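Long-range contacts in glycosyl hydrolase family 2, TIM barrel domain protein (PDB 6DXU), which probably hydrolyses beta-glucuronides as a family 2 glycoside hydrolase, a beta-glucuronidase from a human gut bacterium: residues D[69-74]-D[340-345]; D[37-42]-D[91-96]; D[24-29]-D[195-200]. One frame throughout, in Å; residues are numbered along the deposited sequence.

Contact 1. Residues D[69-74]-D[340-345]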
loop_
_atom_site.group_PDB
_atom_site.type_symbol
_atom_site.label_atom_id
_atom_site.label_comp_id
_atom_site.label_asym_id
_atom_site.label_seq_id
_atom_site.Cartn_x
_atom_site.Cartn_y
_atom_site.Cartn_z
ATOM N N THR D 69 -25.982 27.670 -3.626
ATOM C CA THR D 69 -26.893 26.979 -4.530
ATOM C C THR D 69 -26.052 26.344 -5.628
ATOM O O THR D 69 -25.214 27.021 -6.224
ATOM C CB THR D 69 -27.910 27.964 -5.143
ATOM O OG1 THR D 69 -28.668 28.575 -4.092
ATOM C CG2 THR D 69 -28.871 27.254 -6.090
ATOM N N LEU D 70 -26.295 25.042 -5.925
ATOM C CA LEU D 70 -25.518 24.421 -6.991
ATOM C C LEU D 70 -26.170 24.707 -8.341
ATOM O O LEU D 70 -27.376 24.958 -8.415
ATOM C CB LEU D 70 -25.415 22.901 -6.771
ATOM C CG LEU D 70 -24.738 22.379 -5.506
ATOM C CD1 LEU D 70 -24.570 20.843 -5.603
ATOM C CD2 LEU D 70 -23.407 23.064 -5.303
ATOM N N PRO D 71 -25.398 24.699 -9.441
ATOM C CA PRO D 71 -23.961 24.424 -9.536
ATOM C C PRO D 71 -23.107 25.549 -8.956
ATOM O O PRO D 71 -23.543 26.697 -8.870
ATOM C CB PRO D 71 -23.728 24.270 -11.036
ATOM C CG PRO D 71 -24.780 25.128 -11.658
ATOM C CD PRO D 71 -25.992 25.004 -10.753
ATOM N N HIS D 72 -21.902 25.188 -8.541
ATOM C CA HIS D 72 -21.020 26.078 -7.808
ATOM C C HIS D 72 -19.589 25.808 -8.223
ATOM O O HIS D 72 -19.201 24.648 -8.418
ATOM C CB HIS D 72 -21.156 25.859 -6.301
ATOM C CG HIS D 72 -20.168 26.641 -5.486
ATOM N ND1 HIS D 72 -18.963 26.120 -5.065
ATOM C CD2 HIS D 72 -20.214 27.910 -5.018
ATOM C CE1 HIS D 72 -18.319 27.030 -4.355
ATOM N NE2 HIS D 72 -19.050 28.132 -4.323
ATOM N N CYS D 73 -18.795 26.874 -8.304
ATOM C CA CYS D 73 -17.381 26.771 -8.642
ATOM C C CYS D 73 -16.554 27.491 -7.583
ATOM O O CYS D 73 -16.907 28.608 -7.168
ATOM C CB CYS D 73 -17.122 27.357 -10.038
ATOM S SG CYS D 73 -15.392 27.282 -10.529
ATOM N N PHE D 74 -15.463 26.840 -7.134
ATOM C CA PHE D 74 -14.568 27.450 -6.149
ATOM C C PHE D 74 -14.129 28.841 -6.572
ATOM O O PHE D 74 -13.833 29.687 -5.722
ATOM C CB PHE D 74 -13.274 26.639 -5.966
ATOM C CG PHE D 74 -13.439 25.251 -5.400
ATOM C CD1 PHE D 74 -14.648 24.789 -4.921
ATOM C CD2 PHE D 74 -12.320 24.418 -5.308
ATOM C CE1 PHE D 74 -14.752 23.506 -4.389
ATOM C CE2 PHE D 74 -12.413 23.140 -4.764
ATOM C CZ PHE D 74 -13.631 22.687 -4.306
ATOM N N ALA D 340 -17.979 31.467 -12.980
ATOM C CA ALA D 340 -16.876 30.628 -13.504
ATOM C C ALA D 340 -17.510 29.446 -14.232
ATOM O O ALA D 340 -18.419 29.650 -15.057
ATOM C CB ALA D 340 -15.901 30.249 -12.376
ATOM N N GLN D 341 -17.110 28.199 -13.944
ATOM C CA GLN D 341 -17.620 27.073 -14.721
ATOM C C GLN D 341 -19.077 26.735 -14.401
ATOM O O GLN D 341 -19.703 25.991 -15.165
ATOM C CB GLN D 341 -16.730 25.829 -14.510
ATOM C CG GLN D 341 -17.084 24.682 -15.484
ATOM C CD GLN D 341 -15.897 23.789 -15.797
ATOM O OE1 GLN D 341 -14.802 23.970 -15.258
ATOM N NE2 GLN D 341 -16.111 22.815 -16.672
ATOM N N ALA D 342 -19.646 27.281 -13.321
ATOM C CA ALA D 342 -20.975 26.876 -12.840
ATOM C C ALA D 342 -22.124 27.552 -13.611
ATOM O O ALA D 342 -22.972 28.252 -13.048
ATOM C CB ALA D 342 -21.074 27.173 -11.349
ATOM N N MET D 343 -22.177 27.295 -14.915
ATOM C CA MET D 343 -23.273 27.823 -15.739
ATOM C C MET D 343 -24.541 26.997 -15.567
ATOM O O MET D 343 -24.487 25.771 -15.427
ATOM C CB MET D 343 -22.872 27.843 -17.209
ATOM C CG MET D 343 -21.694 28.772 -17.488
ATOM S SD MET D 343 -21.277 28.872 -19.240
ATOM C CE MET D 343 -22.698 29.771 -19.883
ATOM N N THR D 344 -25.689 27.672 -15.589
ATOM C CA THR D 344 -26.972 26.998 -15.506
ATOM C C THR D 344 -27.454 26.605 -16.902
ATOM O O THR D 344 -26.941 27.066 -17.920
ATOM C CB THR D 344 -28.020 27.888 -14.852
ATOM O OG1 THR D 344 -28.257 29.019 -15.699
ATOM C CG2 THR D 344 -27.560 28.333 -13.451
ATOM N N GLU D 345 -28.478 25.756 -16.940
ATOM C CA GLU D 345 -29.047 25.375 -18.231
ATOM C C GLU D 345 -29.537 26.598 -19.009
ATOM O O GLU D 345 -29.327 26.695 -20.222
ATOM C CB GLU D 345 -30.192 24.379 -18.045
ATOM C CG GLU D 345 -30.873 24.071 -19.380
ATOM C CD GLU D 345 -31.893 22.957 -19.317
ATOM O OE1 GLU D 345 -32.189 22.476 -18.213
ATOM O OE2 GLU D 345 -32.386 22.547 -20.392
HETATM O O HOH W 1 -24.385 29.208 -10.873
#
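The methyl of Ala-342, centre of an inverse gamma turn closed by Met-343 N to Gln-341 O (2.8 Å), points into the backbone of Pro-71 to Cys-73. It joins a loop of the sugar-binding domain to the TIM-barrel loop between strand 323-331 and helix 345-357. Ala-342 CB lies against the peptide group linking Pro-71 and His-72, 3.5 Å from Pro-71 O and equally near His-72 N. Pro-71 follows a cis peptide bond and meets the turn with its ring: CB faces the Ala-342 methyl at 3.9 Å, while CG reaches on to Met-343 O. Cys-73, two residues on, points the same way, CB 4.2 Å from Ala-342 CB; SG, anti to the backbone N (chi1 180°), continues away from it to the Ala-340 methyl. His-72 between them turns from the barrel, and its ND1 is hydrogen-bonded to Tyr-93 OH. The amide of Gln-341 leads off, NE2 bonding to Glu-334, and Thr-344 OG1 caps helix 345-357 at Met-347 N. No direct hydrogen bond crosses the contact; a water 2.8 Å from Ala-342 O may also bond weakly to Pro-71 O, though other acceptors may compete. The closest side-chain pair is Cys-73 SG with Ala-340 CB, 3.5 Å apart.

Contact 2. Residues D[37-42]-D[91-96]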
loop_
_atom_site.group_PDB
_atom_site.type_symbol
_atom_site.label_atom_id
_atom_site.label_comp_id
_atom_site.label_asym_id
_atom_site.label_seq_id
_atom_site.Cartn_x
_atom_site.Cartn_y
_atom_site.Cartn_z
ATOM N N TRP D 37 -27.288 23.543 0.171
ATOM C CA TRP D 37 -25.901 23.109 0.246
ATOM C C TRP D 37 -25.072 24.122 1.021
ATOM O O TRP D 37 -25.393 25.312 1.052
ATOM C CB TRP D 37 -25.304 22.933 -1.152
ATOM C CG TRP D 37 -25.804 21.709 -1.872
ATOM C CD1 TRP D 37 -26.901 21.621 -2.676
ATOM C CD2 TRP D 37 -25.189 20.413 -1.884
ATOM N NE1 TRP D 37 -27.027 20.344 -3.168
ATOM C CE2 TRP D 37 -25.983 19.583 -2.706
ATOM C CE3 TRP D 37 -24.056 19.871 -1.269
ATOM C CZ2 TRP D 37 -25.673 18.241 -2.939
ATOM C CZ3 TRP D 37 -23.746 18.533 -1.497
ATOM C CH2 TRP D 37 -24.548 17.734 -2.323
ATOM N N GLU D 38 -23.993 23.640 1.629
ATOM C CA GLU D 38 -22.973 24.503 2.202
ATOM C C GLU D 38 -21.609 24.135 1.643
ATOM O O GLU D 38 -21.331 22.966 1.351
ATOM C CB GLU D 38 -22.959 24.402 3.710
ATOM C CG GLU D 38 -24.244 24.889 4.350
ATOM C CD GLU D 38 -24.270 24.583 5.832
ATOM O OE1 GLU D 38 -23.983 25.497 6.629
ATOM O OE2 GLU D 38 -24.545 23.416 6.197
ATOM N N TYR D 39 -20.744 25.140 1.540
ATOM C CA TYR D 39 -19.447 25.008 0.896
ATOM C C TYR D 39 -18.357 25.457 1.861
ATOM O O TYR D 39 -18.500 26.491 2.524
ATOM C CB TYR D 39 -19.391 25.862 -0.373
ATOM C CG TYR D 39 -17.994 26.156 -0.877
ATOM C CD1 TYR D 39 -17.171 25.136 -1.310
ATOM C CD2 TYR D 39 -17.512 27.457 -0.948
ATOM C CE1 TYR D 39 -15.893 25.393 -1.773
ATOM C CE2 TYR D 39 -16.238 27.725 -1.424
ATOM C CZ TYR D 39 -15.435 26.678 -1.835
ATOM O OH TYR D 39 -14.159 26.899 -2.305
ATOM N N LEU D 40 -17.266 24.693 1.923
ATOM C CA LEU D 40 -16.094 25.070 2.706
ATOM C C LEU D 40 -14.873 25.068 1.792
ATOM O O LEU D 40 -14.516 24.027 1.227
ATOM C CB LEU D 40 -15.869 24.118 3.882
ATOM C CG LEU D 40 -14.626 24.462 4.716
ATOM C CD1 LEU D 40 -14.892 25.751 5.517
ATOM C CD2 LEU D 40 -14.281 23.342 5.655
ATOM N N LYS D 41 -14.235 26.227 1.641
ATOM C CA LYS D 41 -12.953 26.290 0.958
ATOM C C LYS D 41 -11.883 25.689 1.865
ATOM O O LYS D 41 -11.711 26.126 3.006
ATOM C CB LYS D 41 -12.614 27.734 0.598
ATOM C CG LYS D 41 -11.233 27.937 -0.043
ATOM C CD LYS D 41 -10.881 29.437 -0.121
ATOM C CE LYS D 41 -9.419 29.713 -0.520
ATOM N NZ LYS D 41 -8.411 29.317 0.534
ATOM N N GLY D 42 -11.204 24.664 1.392
ATOM C CA GLY D 42 -10.171 24.024 2.184
ATOM C C GLY D 42 -10.604 22.651 2.667
ATOM O O GLY D 42 -11.752 22.234 2.521
ATOM N N GLY D 91 -11.875 21.417 -1.453
ATOM C CA GLY D 91 -13.010 22.095 -0.859
ATOM C C GLY D 91 -14.107 21.083 -0.658
ATOM O O GLY D 91 -14.127 20.032 -1.308
ATOM N N TRP D 92 -15.016 21.395 0.252
ATOM C CA TRP D 92 -16.043 20.443 0.640
ATOM C C TRP D 92 -17.438 21.015 0.425
ATOM O O TRP D 92 -17.657 22.217 0.562
ATOM C CB TRP D 92 -15.889 20.061 2.091
ATOM C CG TRP D 92 -14.782 19.070 2.358
ATOM C CD1 TRP D 92 -13.443 19.338 2.483
ATOM C CD2 TRP D 92 -14.935 17.662 2.557
ATOM N NE1 TRP D 92 -12.748 18.172 2.759
ATOM C CE2 TRP D 92 -13.646 17.132 2.821
ATOM C CE3 TRP D 92 -16.040 16.796 2.561
ATOM C CZ2 TRP D 92 -13.435 15.783 3.062
ATOM C CZ3 TRP D 92 -15.821 15.449 2.810
ATOM C CH2 TRP D 92 -14.531 14.957 3.050
ATOM N N TYR D 93 -18.391 20.125 0.130
ATOM C CA TYR D 93 -19.808 20.467 0.084
ATOM C C TYR D 93 -20.557 19.524 1.011
ATOM O O TYR D 93 -20.215 18.351 1.107
ATOM C CB TYR D 93 -20.392 20.318 -1.342
ATOM C CG TYR D 93 -19.754 21.203 -2.382
ATOM C CD1 TYR D 93 -20.281 22.453 -2.669
ATOM C CD2 TYR D 93 -18.642 20.774 -3.097
ATOM C CE1 TYR D 93 -19.703 23.277 -3.633
ATOM C CE2 TYR D 93 -18.057 21.576 -4.063
ATOM C CZ TYR D 93 -18.601 22.827 -4.332
ATOM O OH TYR D 93 -18.040 23.642 -5.288
ATOM N N LYS D 94 -21.603 20.011 1.664
ATOM C CA LYS D 94 -22.438 19.101 2.436
ATOM C C LYS D 94 -23.899 19.498 2.305
ATOM O O LYS D 94 -24.229 20.680 2.181
ATOM C CB LYS D 94 -22.051 19.058 3.924
ATOM C CG LYS D 94 -22.274 20.354 4.676
ATOM C CD LYS D 94 -21.740 20.256 6.119
ATOM C CE LYS D 94 -22.018 21.559 6.866
ATOM N NZ LYS D 94 -21.520 21.521 8.278
ATOM N N THR D 95 -24.767 18.487 2.349
ATOM C CA THR D 95 -26.212 18.686 2.367
ATOM C C THR D 95 -26.816 17.564 3.204
ATOM O O THR D 95 -26.150 16.577 3.536
ATOM C CB THR D 95 -26.806 18.713 0.946
ATOM O OG1 THR D 95 -28.143 19.245 0.974
ATOM C CG2 THR D 95 -26.842 17.313 0.327
ATOM N N LEU D 96 -28.079 17.725 3.557
ATOM C CA LEU D 96 -28.849 16.654 4.172
ATOM C C LEU D 96 -29.870 16.231 3.122
ATOM O O LEU D 96 -30.797 16.990 2.812
ATOM C CB LEU D 96 -29.515 17.144 5.458
ATOM C CG LEU D 96 -28.564 17.639 6.557
ATOM C CD1 LEU D 96 -29.324 18.191 7.756
ATOM C CD2 LEU D 96 -27.607 16.532 6.983
HETATM O O HOH W 2 -22.455 24.289 8.914
#
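Thr-95 sets its methyl over the indole of Trp-37, a CH-pi contact with CG2 3.6 Å from the centroid of the six-membered ring and 15° off its normal. A Thr-95 chi1 of -165° turns OG1 away from the ring, to Asn-36 O. Tyr-93 CB approaches Trp-37 CE3 at 3.7 Å, the two side chains crossing at about a right angle. An alanine in place of Trp-37 would probably open a gap here and leave the Thr-95 methyl and Tyr-93 CB without their aromatic neighbour. Farther along, Tyr-39 brings CD1 over one face of the Tyr-93 ring, offset toward its rim, with the planes inclined at 35°. Two backbone hydrogen bonds in each of the pairs Glu-38 with Lys-94 and Leu-40 with Trp-92 join the antiparallel strands. At the polar edge, Glu-38 OE2 meets Lys-94 CE at 3.2 Å but stays 4.1 Å from Lys-94 NZ, too far for a salt bridge; a water joins Glu-38 OE1 to the ammonium, which also makes a cation-pi contact with Trp-65. Leu-40 packs on Asn-85 of the second subunit. Within an antiparallel sheet of the sugar-binding domain, in family 2 a jelly-roll beta-sandwich, strand 66-68 flanks 37-41 and strand 162-169 flanks 90-97.

Contact 3. Residues D[24-29]-D[195-200]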
loop_
_atom_site.group_PDB
_atom_site.type_symbol
_atom_site.label_atom_id
_atom_site.label_comp_id
_atom_site.label_asym_id
_atom_site.label_seq_id
_atom_site.Cartn_x
_atom_site.Cartn_y
_atom_site.Cartn_z
ATOM N N LYS D 24 -27.507 7.405 -15.138
ATOM C CA LYS D 24 -27.608 7.051 -16.552
ATOM C C LYS D 24 -28.697 7.857 -17.263
ATOM O O LYS D 24 -28.788 9.071 -17.089
ATOM C CB LYS D 24 -27.876 5.553 -16.707
ATOM N N VAL D 25 -29.523 7.181 -18.057
ATOM C CA VAL D 25 -30.571 7.830 -18.842
ATOM C C VAL D 25 -31.906 7.614 -18.128
ATOM O O VAL D 25 -32.365 6.461 -18.031
ATOM C CB VAL D 25 -30.615 7.287 -20.276
ATOM N N PRO D 26 -32.551 8.673 -17.595
ATOM C CA PRO D 26 -33.891 8.506 -17.014
ATOM C C PRO D 26 -34.944 9.418 -17.646
ATOM O O PRO D 26 -35.116 9.418 -18.871
ATOM C CB PRO D 26 -33.652 8.855 -15.541
ATOM C CG PRO D 26 -32.457 9.852 -15.586
ATOM C CD PRO D 26 -31.894 9.849 -17.009
ATOM N N ALA D 27 -35.655 10.201 -16.821
ATOM C CA ALA D 27 -36.750 11.045 -17.295
ATOM C C ALA D 27 -37.260 11.990 -16.208
ATOM O O ALA D 27 -36.638 13.019 -15.924
ATOM C CB ALA D 27 -37.910 10.183 -17.808
ATOM N N MET D 28 -38.404 11.650 -15.608
ATOM C CA MET D 28 -39.023 12.433 -14.544
ATOM C C MET D 28 -38.517 12.057 -13.153
ATOM O O MET D 28 -38.945 12.664 -12.167
ATOM C CB MET D 28 -40.547 12.270 -14.598
ATOM N N ASN D 29 -37.628 11.070 -13.056
ATOM C CA ASN D 29 -37.075 10.588 -11.795
ATOM C C ASN D 29 -35.729 11.225 -11.476
ATOM O O ASN D 29 -35.030 10.769 -10.550
ATOM C CB ASN D 29 -36.932 9.072 -11.857
ATOM C CG ASN D 29 -36.371 8.617 -13.179
ATOM O OD1 ASN D 29 -36.689 9.188 -14.223
ATOM N ND2 ASN D 29 -35.512 7.610 -13.146
ATOM N N ASN D 195 -27.241 15.281 -9.939
ATOM C CA ASN D 195 -28.607 14.791 -10.019
ATOM C C ASN D 195 -28.795 13.640 -9.050
ATOM O O ASN D 195 -27.940 12.748 -8.951
ATOM C CB ASN D 195 -28.951 14.303 -11.430
ATOM C CG ASN D 195 -28.620 15.326 -12.498
ATOM O OD1 ASN D 195 -29.308 16.335 -12.617
ATOM N ND2 ASN D 195 -27.564 15.072 -13.276
ATOM N N LEU D 196 -29.921 13.664 -8.350
ATOM C CA LEU D 196 -30.389 12.502 -7.620
ATOM C C LEU D 196 -31.289 11.730 -8.570
ATOM O O LEU D 196 -32.300 12.260 -9.036
ATOM C CB LEU D 196 -31.146 12.907 -6.357
ATOM C CG LEU D 196 -31.693 11.740 -5.528
ATOM C CD1 LEU D 196 -30.538 10.953 -4.964
ATOM C CD2 LEU D 196 -32.581 12.262 -4.401
ATOM N N VAL D 197 -30.938 10.477 -8.845
ATOM C CA VAL D 197 -31.653 9.684 -9.835
ATOM C C VAL D 197 -32.254 8.495 -9.117
ATOM O O VAL D 197 -31.525 7.643 -8.599
ATOM C CB VAL D 197 -30.733 9.220 -10.975
ATOM C CG1 VAL D 197 -31.531 8.405 -11.994
ATOM C CG2 VAL D 197 -30.068 10.423 -11.639
ATOM N N TYR D 198 -33.576 8.435 -9.082
ATOM C CA TYR D 198 -34.263 7.255 -8.586
ATOM C C TYR D 198 -34.502 6.297 -9.744
ATOM O O TYR D 198 -34.999 6.703 -10.801
ATOM C CB TYR D 198 -35.597 7.636 -7.952
ATOM C CG TYR D 198 -35.523 8.468 -6.687
ATOM C CD1 TYR D 198 -36.068 9.751 -6.645
ATOM C CD2 TYR D 198 -34.935 7.961 -5.526
ATOM C CE1 TYR D 198 -36.028 10.506 -5.483
ATOM C CE2 TYR D 198 -34.891 8.716 -4.354
ATOM C CZ TYR D 198 -35.443 9.989 -4.346
ATOM O OH TYR D 198 -35.415 10.741 -3.187
ATOM N N LEU D 199 -34.176 5.026 -9.535
ATOM C CA LEU D 199 -34.353 3.996 -10.542
ATOM C C LEU D 199 -35.178 2.858 -9.968
ATOM O O LEU D 199 -35.116 2.593 -8.763
ATOM C CB LEU D 199 -32.998 3.434 -11.014
ATOM C CG LEU D 199 -32.072 4.445 -11.689
ATOM C CD1 LEU D 199 -30.697 3.803 -11.839
ATOM C CD2 LEU D 199 -32.650 4.867 -13.050
ATOM N N PRO D 200 -35.936 2.146 -10.817
ATOM C CA PRO D 200 -36.549 0.886 -10.376
ATOM C C PRO D 200 -35.497 -0.213 -10.314
ATOM O O PRO D 200 -34.314 0.056 -10.545
ATOM C CB PRO D 200 -37.594 0.609 -11.462
ATOM C CG PRO D 200 -36.966 1.192 -12.705
ATOM C CD PRO D 200 -36.193 2.419 -12.243
#
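Asn-29 grips Tyr-198 twice, just ahead of strand 30-32, an outermost strand, within this chain, of an antiparallel sheet in the sugar-binding domain, whose next strand is 194-199. The first hydrogen bond is made by backbone atoms: Tyr-198 N donates to Asn-29 O over 3.1 Å, prolonging the pairing that Leu-196 and Ile-31 make farther on. The second comes from the side chain, ND2 giving a short, straight bond to Tyr-198 O. A chi1 of 43° puts CG between the backbone N and the carbonyl carbon and brings ND2 to Tyr-198 O; with the backbone O, Asn-29 thus meets both the N-H and the C=O of Tyr-198. A weak bond from Ala-27 N to Asn-29 OD1, 3.0 Å, may help hold the amide's rotation, although the chain from Val-25 to Met-28 is poorly ordered.

Apolar contact is slight. Pro-26 CG rests 4.0 Å from Val-197 CG1, the side chains crossing at about a right angle. Leu-199 CD2 makes van der Waals contact with Asn-29 ND2. Phe-299 of strand 297-305 touches both Asn-29 and Leu-199, while Pro-26 O is hydrogen-bonded to Thr-301 OG1, which may help to hold the poorly ordered N-terminal residues against that strand. The Tyr-198 ring leads away, its OH bonded to Asp-100 N. At the side-chain bond, Asn-29 ND2 stands 2.6 Å from Tyr-198 O, which lies 1° out of the Asn-29 amide plane.

Contacts 1 and 2 form a continuous set, their centres 14 Å apart: His-72 ND1 is 2.7 Å from Tyr-93 OH, Leu-70 CD1 is 3.5 Å from Trp-37 CE2, and Phe-74 CD1 packs 3.4 Å from Tyr-39 OH. Through them the sheet holding 37-42 and 91-96 is coupled to the TIM barrel. Contact 3 stands apart, centres about 21 Å from contact 1 and 24 Å from contact 2, and touches neither. Its strand belongs to a separate sheet of the same sugar-binding domain. A bound sodium ion lies about 11 Å from the Ala-340 side chain in contact 1. No residue of the three contacts belongs to a sodium site or a bicine pocket.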